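Type C neurotoxin (Clostridium botulinum, PDB 3PME) probably binds gangliosides and phospholipid at the nerve-cell membrane, serving as the receptor-binding domain of a botulinum C/D mosaic neurotoxin. Local coordinates at residues Asp4-Asn12 and Asp19-Val27. Numbering follows the deposited sequence.
Sequences DSKILSLQN and DTSGYNAEV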
ATOM      1  N   ASP A   4      21.893  14.568  -3.103  1.00 42.07           N
ATOM      2  CA  ASP A   4      23.328  14.840  -3.132  1.00 44.74           C
ATOM      3  C   ASP A   4      24.140  13.872  -2.271  1.00 45.23           C
ATOM      4  O   ASP A   4      25.338  13.690  -2.496  1.00 47.49           O
ATOM      5  CB  ASP A   4      23.621  16.279  -2.701  1.00 48.26           C
ATOM      6  CG  ASP A   4      23.435  17.281  -3.830  1.00 51.98           C
ATOM      7  OD1 ASP A   4      23.661  16.913  -5.005  1.00 53.37           O
ATOM      8  OD2 ASP A   4      23.074  18.441  -3.538  1.00 51.60           O
ATOM      9  N   SER A   5      23.495  13.259  -1.281  1.00 38.67           N
ATOM     10  CA  SER A   5      24.195  12.345  -0.385  1.00 35.47           C
ATOM     11  C   SER A   5      23.894  10.889  -0.715  1.00 31.04           C
ATOM     12  O   SER A   5      24.300   9.990   0.008  1.00 28.33           O
ATOM     13  CB  SER A   5      23.817  12.629   1.067  1.00 34.37           C
ATOM     14  OG  SER A   5      22.427  12.432   1.271  1.00 40.05           O
ATOM     15  N   LYS A   6      23.180  10.663  -1.810  1.00 31.63           N
ATOM     16  CA  LYS A   6      22.842   9.305  -2.223  1.00 28.29           C
ATOM     17  C   LYS A   6      24.076   8.618  -2.808  1.00 30.04           C
ATOM     18  O   LYS A   6      24.637   9.090  -3.799  1.00 35.84           O
ATOM     19  CB  LYS A   6      21.701   9.343  -3.241  1.00 31.76           C
ATOM     20  CG  LYS A   6      20.943   8.045  -3.387  1.00 34.99           C
ATOM     21  CD  LYS A   6      19.515   8.286  -3.882  1.00 36.80           C
ATOM     22  CE  LYS A   6      19.498   9.119  -5.147  1.00 39.12           C
ATOM     23  NZ  LYS A   6      18.118   9.231  -5.723  1.00 41.08           N
ATOM     24  N   ILE A   7      24.514   7.521  -2.196  1.00 25.76           N
ATOM     25  CA  ILE A   7      25.672   6.790  -2.708  1.00 25.43           C
ATOM     26  C   ILE A   7      25.279   5.473  -3.380  1.00 26.85           C
ATOM     27  O   ILE A   7      26.119   4.776  -3.939  1.00 25.41           O
ATOM     28  CB  ILE A   7      26.768   6.578  -1.633  1.00 29.09           C
ATOM     29  CG1 ILE A   7      26.241   5.769  -0.449  1.00 26.70           C
ATOM     30  CG2 ILE A   7      27.318   7.922  -1.165  1.00 31.61           C
ATOM     31  CD1 ILE A   7      26.249   4.282  -0.685  1.00 29.37           C
ATOM     32  N   LEU A   8      23.994   5.136  -3.310  1.00 22.86           N
ATOM     33  CA  LEU A   8      23.460   3.990  -4.039  1.00 25.98           C
ATOM     34  C   LEU A   8      21.983   4.234  -4.264  1.00 23.27           C
ATOM     35  O   LEU A   8      21.271   4.625  -3.348  1.00 23.67           O
ATOM     36  CB  LEU A   8      23.672   2.686  -3.261  1.00 23.57           C
ATOM     37  CG  LEU A   8      23.074   1.443  -3.928  1.00 25.34           C
ATOM     38  CD1 LEU A   8      23.817   1.124  -5.214  1.00 24.91           C
ATOM     39  CD2 LEU A   8      23.132   0.248  -2.986  1.00 23.17           C
ATOM     40  N   SER A   9      21.524   4.047  -5.495  1.00 24.11           N
ATOM     41  CA  SER A   9      20.119   4.217  -5.812  1.00 22.88           C
ATOM     42  C   SER A   9      19.734   3.215  -6.892  1.00 25.74           C
ATOM     43  O   SER A   9      20.058   3.401  -8.074  1.00 25.22           O
ATOM     44  CB  SER A   9      19.849   5.655  -6.279  1.00 25.95           C
ATOM     45  OG  SER A   9      18.459   5.913  -6.374  1.00 26.36           O
ATOM     46  N   LEU A  10      19.056   2.141  -6.490  1.00 23.39           N
ATOM     47  CA  LEU A  10      18.658   1.120  -7.449  1.00 22.23           C
ATOM     48  C   LEU A  10      17.385   1.568  -8.141  1.00 24.70           C
ATOM     49  O   LEU A  10      16.327   1.705  -7.521  1.00 22.27           O
ATOM     50  CB  LEU A  10      18.456  -0.239  -6.776  1.00 22.51           C
ATOM     51  CG  LEU A  10      19.660  -0.822  -6.037  1.00 23.47           C
ATOM     52  CD1 LEU A  10      19.263  -2.163  -5.424  1.00 22.41           C
ATOM     53  CD2 LEU A  10      20.857  -0.981  -6.975  1.00 26.99           C
ATOM     54  N   GLN A  11      17.501   1.826  -9.438  1.00 24.69           N
ATOM     55  CA  GLN A  11      16.363   2.280 -10.214  1.00 25.62           C
ATOM     56  C   GLN A  11      16.322   1.561 -11.543  1.00 28.25           C
ATOM     57  O   GLN A  11      17.338   1.083 -12.039  1.00 27.38           O
ATOM     58  CB  GLN A  11      16.419   3.791 -10.424  1.00 28.31           C
ATOM     59  CG  GLN A  11      16.302   4.587  -9.134  1.00 26.99           C
ATOM     60  CD  GLN A  11      16.161   6.070  -9.379  1.00 34.93           C
ATOM     61  OE1 GLN A  11      15.470   6.773  -8.638  1.00 41.28           O
ATOM     62  NE2 GLN A  11      16.811   6.559 -10.428  1.00 35.75           N
ATOM     63  N   ASN A  12      15.129   1.471 -12.110  1.00 27.01           N
ATOM     64  CA  ASN A  12      14.967   0.815 -13.392  1.00 32.24           C
ATOM     65  C   ASN A  12      15.134   1.812 -14.526  1.00 34.87           C
ATOM     66  O   ASN A  12      14.315   2.714 -14.697  1.00 36.15           O
ATOM     67  CB  ASN A  12      13.608   0.133 -13.468  1.00 31.46           C
ATOM     68  CG  ASN A  12      13.532  -0.865 -14.597  1.00 35.71           C
ATOM     69  OD1 ASN A  12      13.631  -0.495 -15.770  1.00 36.86           O
ATOM     70  ND2 ASN A  12      13.371  -2.142 -14.254  1.00 34.03           N
ATOM     71  N   ASP A  19      22.323   1.093 -10.777  1.00 26.06           N
ATOM     72  CA  ASP A  19      22.594   2.142  -9.805  1.00 23.94           C
ATOM     73  C   ASP A  19      22.698   3.484 -10.521  1.00 30.00           C
ATOM     74  O   ASP A  19      23.572   3.672 -11.364  1.00 28.91           O
ATOM     75  CB  ASP A  19      23.892   1.842  -9.052  1.00 27.95           C
ATOM     76  CG  ASP A  19      24.341   2.994  -8.170  1.00 26.03           C
ATOM     77  OD1 ASP A  19      23.489   3.778  -7.701  1.00 27.58           O
ATOM     78  OD2 ASP A  19      25.561   3.125  -7.958  1.00 26.41           O
ATOM     79  N   THR A  20      21.811   4.411 -10.172  1.00 29.61           N
ATOM     80  CA  THR A  20      21.749   5.724 -10.808  1.00 27.45           C
ATOM     81  C   THR A  20      22.349   6.826  -9.941  1.00 31.19           C
ATOM     82  O   THR A  20      22.163   8.009 -10.222  1.00 35.70           O
ATOM     83  CB  THR A  20      20.293   6.118 -11.086  1.00 30.80           C
ATOM     84  OG1 THR A  20      19.570   6.154  -9.843  1.00 30.94           O
ATOM     85  CG2 THR A  20      19.642   5.124 -12.044  1.00 32.45           C
ATOM     86  N   SER A  21      23.059   6.442  -8.887  1.00 29.83           N
ATOM     87  CA  SER A  21      23.568   7.407  -7.921  1.00 29.06           C
ATOM     88  C   SER A  21      24.691   8.264  -8.494  1.00 31.40           C
ATOM     89  O   SER A  21      24.979   9.345  -7.981  1.00 33.93           O
ATOM     90  CB  SER A  21      24.078   6.692  -6.669  1.00 27.61           C
ATOM     91  OG  SER A  21      25.245   5.932  -6.948  1.00 28.90           O
ATOM     92  N   GLY A  22      25.326   7.763  -9.546  1.00 31.18           N
ATOM     93  CA  GLY A  22      26.486   8.418 -10.124  1.00 30.41           C
ATOM     94  C   GLY A  22      27.759   7.669  -9.782  1.00 34.82           C
ATOM     95  O   GLY A  22      28.814   7.925 -10.362  1.00 34.29           O
ATOM     96  N   TYR A  23      27.662   6.733  -8.839  1.00 31.88           N
ATOM     97  CA  TYR A  23      28.824   5.964  -8.404  1.00 31.47           C
ATOM     98  C   TYR A  23      28.926   4.613  -9.102  1.00 28.67           C
ATOM     99  O   TYR A  23      29.835   3.838  -8.831  1.00 32.58           O
ATOM    100  CB  TYR A  23      28.820   5.781  -6.882  1.00 31.98           C
ATOM    101  CG  TYR A  23      28.911   7.079  -6.122  1.00 29.57           C
ATOM    102  CD1 TYR A  23      30.144   7.654  -5.835  1.00 33.93           C
ATOM    103  CD2 TYR A  23      27.765   7.739  -5.701  1.00 31.35           C
ATOM    104  CE1 TYR A  23      30.230   8.847  -5.138  1.00 35.58           C
ATOM    105  CE2 TYR A  23      27.839   8.927  -5.004  1.00 32.81           C
ATOM    106  CZ  TYR A  23      29.074   9.480  -4.730  1.00 34.61           C
ATOM    107  OH  TYR A  23      29.147  10.670  -4.037  1.00 40.66           O
ATOM    108  N   ASN A  24      27.985   4.339 -10.002  1.00 30.66           N
ATOM    109  CA  ASN A  24      28.053   3.174 -10.880  1.00 32.00           C
ATOM    110  C   ASN A  24      28.358   1.832 -10.208  1.00 31.03           C
ATOM    111  O   ASN A  24      29.218   1.081 -10.665  1.00 32.60           O
ATOM    112  CB  ASN A  24      29.059   3.427 -12.012  1.00 35.75           C
ATOM    113  CG  ASN A  24      28.576   4.476 -12.992  1.00 39.83           C
ATOM    114  OD1 ASN A  24      29.085   5.596 -13.021  1.00 45.32           O
ATOM    115  ND2 ASN A  24      27.580   4.119 -13.802  1.00 42.48           N
ATOM    116  N   ALA A  25      27.642   1.509  -9.137  1.00 27.59           N
ATOM    117  CA  ALA A  25      27.828   0.204  -8.516  1.00 27.73           C
ATOM    118  C   ALA A  25      27.499  -0.883  -9.529  1.00 27.04           C
ATOM    119  O   ALA A  25      26.668  -0.679 -10.420  1.00 28.70           O
ATOM    120  CB  ALA A  25      26.934   0.063  -7.285  1.00 26.46           C
ATOM    121  N   GLU A  26      28.145  -2.035  -9.399  1.00 25.63           N
ATOM    122  CA  GLU A  26      27.765  -3.188 -10.200  1.00 28.70           C
ATOM    123  C   GLU A  26      26.502  -3.818  -9.625  1.00 30.10           C
ATOM    124  O   GLU A  26      26.425  -4.081  -8.429  1.00 28.43           O
ATOM    125  CB  GLU A  26      28.883  -4.230 -10.234  1.00 31.72           C
ATOM    126  CG  GLU A  26      28.463  -5.521 -10.907  1.00 36.33           C
ATOM    127  CD  GLU A  26      29.470  -6.642 -10.730  1.00 42.28           C
ATOM    128  OE1 GLU A  26      30.528  -6.415 -10.100  1.00 46.96           O
ATOM    129  OE2 GLU A  26      29.196  -7.758 -11.222  1.00 52.52           O
ATOM    130  N   VAL A  27      25.518  -4.058 -10.484  1.00 28.66           N
ATOM    131  CA  VAL A  27      24.275  -4.692 -10.069  1.00 29.41           C
ATOM    132  C   VAL A  27      24.060  -5.932 -10.923  1.00 33.27           C
ATOM    133  O   VAL A  27      23.770  -5.829 -12.115  1.00 35.61           O
ATOM    134  CB  VAL A  27      23.082  -3.737 -10.232  1.00 28.03           C
ATOM    135  CG1 VAL A  27      21.776  -4.417  -9.820  1.00 30.49           C
ATOM    136  CG2 VAL A  27      23.308  -2.457  -9.430  1.00 31.59           C
TER
HETATM  137  O   HOH W   1      19.663   8.766  -8.330  1.00 39.96           O
HETATM  138  O   HOH W   2      23.980  10.889  -5.794  1.00 43.64           O
HETATM  139  O   HOH W   3      27.055   2.870  -5.646  1.00 27.25           O
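The Tyr23 ring turns an edge to the backbone of Lys6: its CE2 lies 3.4 Å from Lys6 O, which sits near the ring plane. Ser21 CB lies at the edge too, while Ile7 CA approaches obliquely and Ile7 CG2 reaches Tyr23 CE2 at 4.0 Å. A second flat group, the Asp19 carboxylate, extends with CG anti to the backbone N (chi1 172°) to Ser9 N, which meets Asp19 OD1 at 3.0 Å from 37° above the carboxylate plane, on the face that carries Leu8 CD1. Ser21 N reaches OD1 from the opposite face, whereas Ser21 OG arrives on the syn side, only 15° out of plane. OD2 accepts from Ala25 N through its anti lone pair, and a water links it to Ile7 O. Three protein donors on OD1 would probably favour a charged carboxylate. Leu8 CD1, 3.5 Å from Asp19 CG, also touches Ala25 CB. Gln11 NE2 lies 2.8 Å from Thr20 OG1, but the angle is too poor for a hydrogen bond. Thr20 N donates to Ser9 O at 2.9 Å, and Leu10 CD2 packs on Val27 CG2. Ser9 OG is hydrogen-bonded to Asn199 OD1 on strand 193-201, where Ile7 and Leu8 make a classic beta bulge against Ile200. Ser21 N to Asp19 OD1 closes an Asx turn and Tyr23 N to Ser21 OG, at 3.2 Å, an ST turn, joining the two sheets of a concanavalin-like jelly roll.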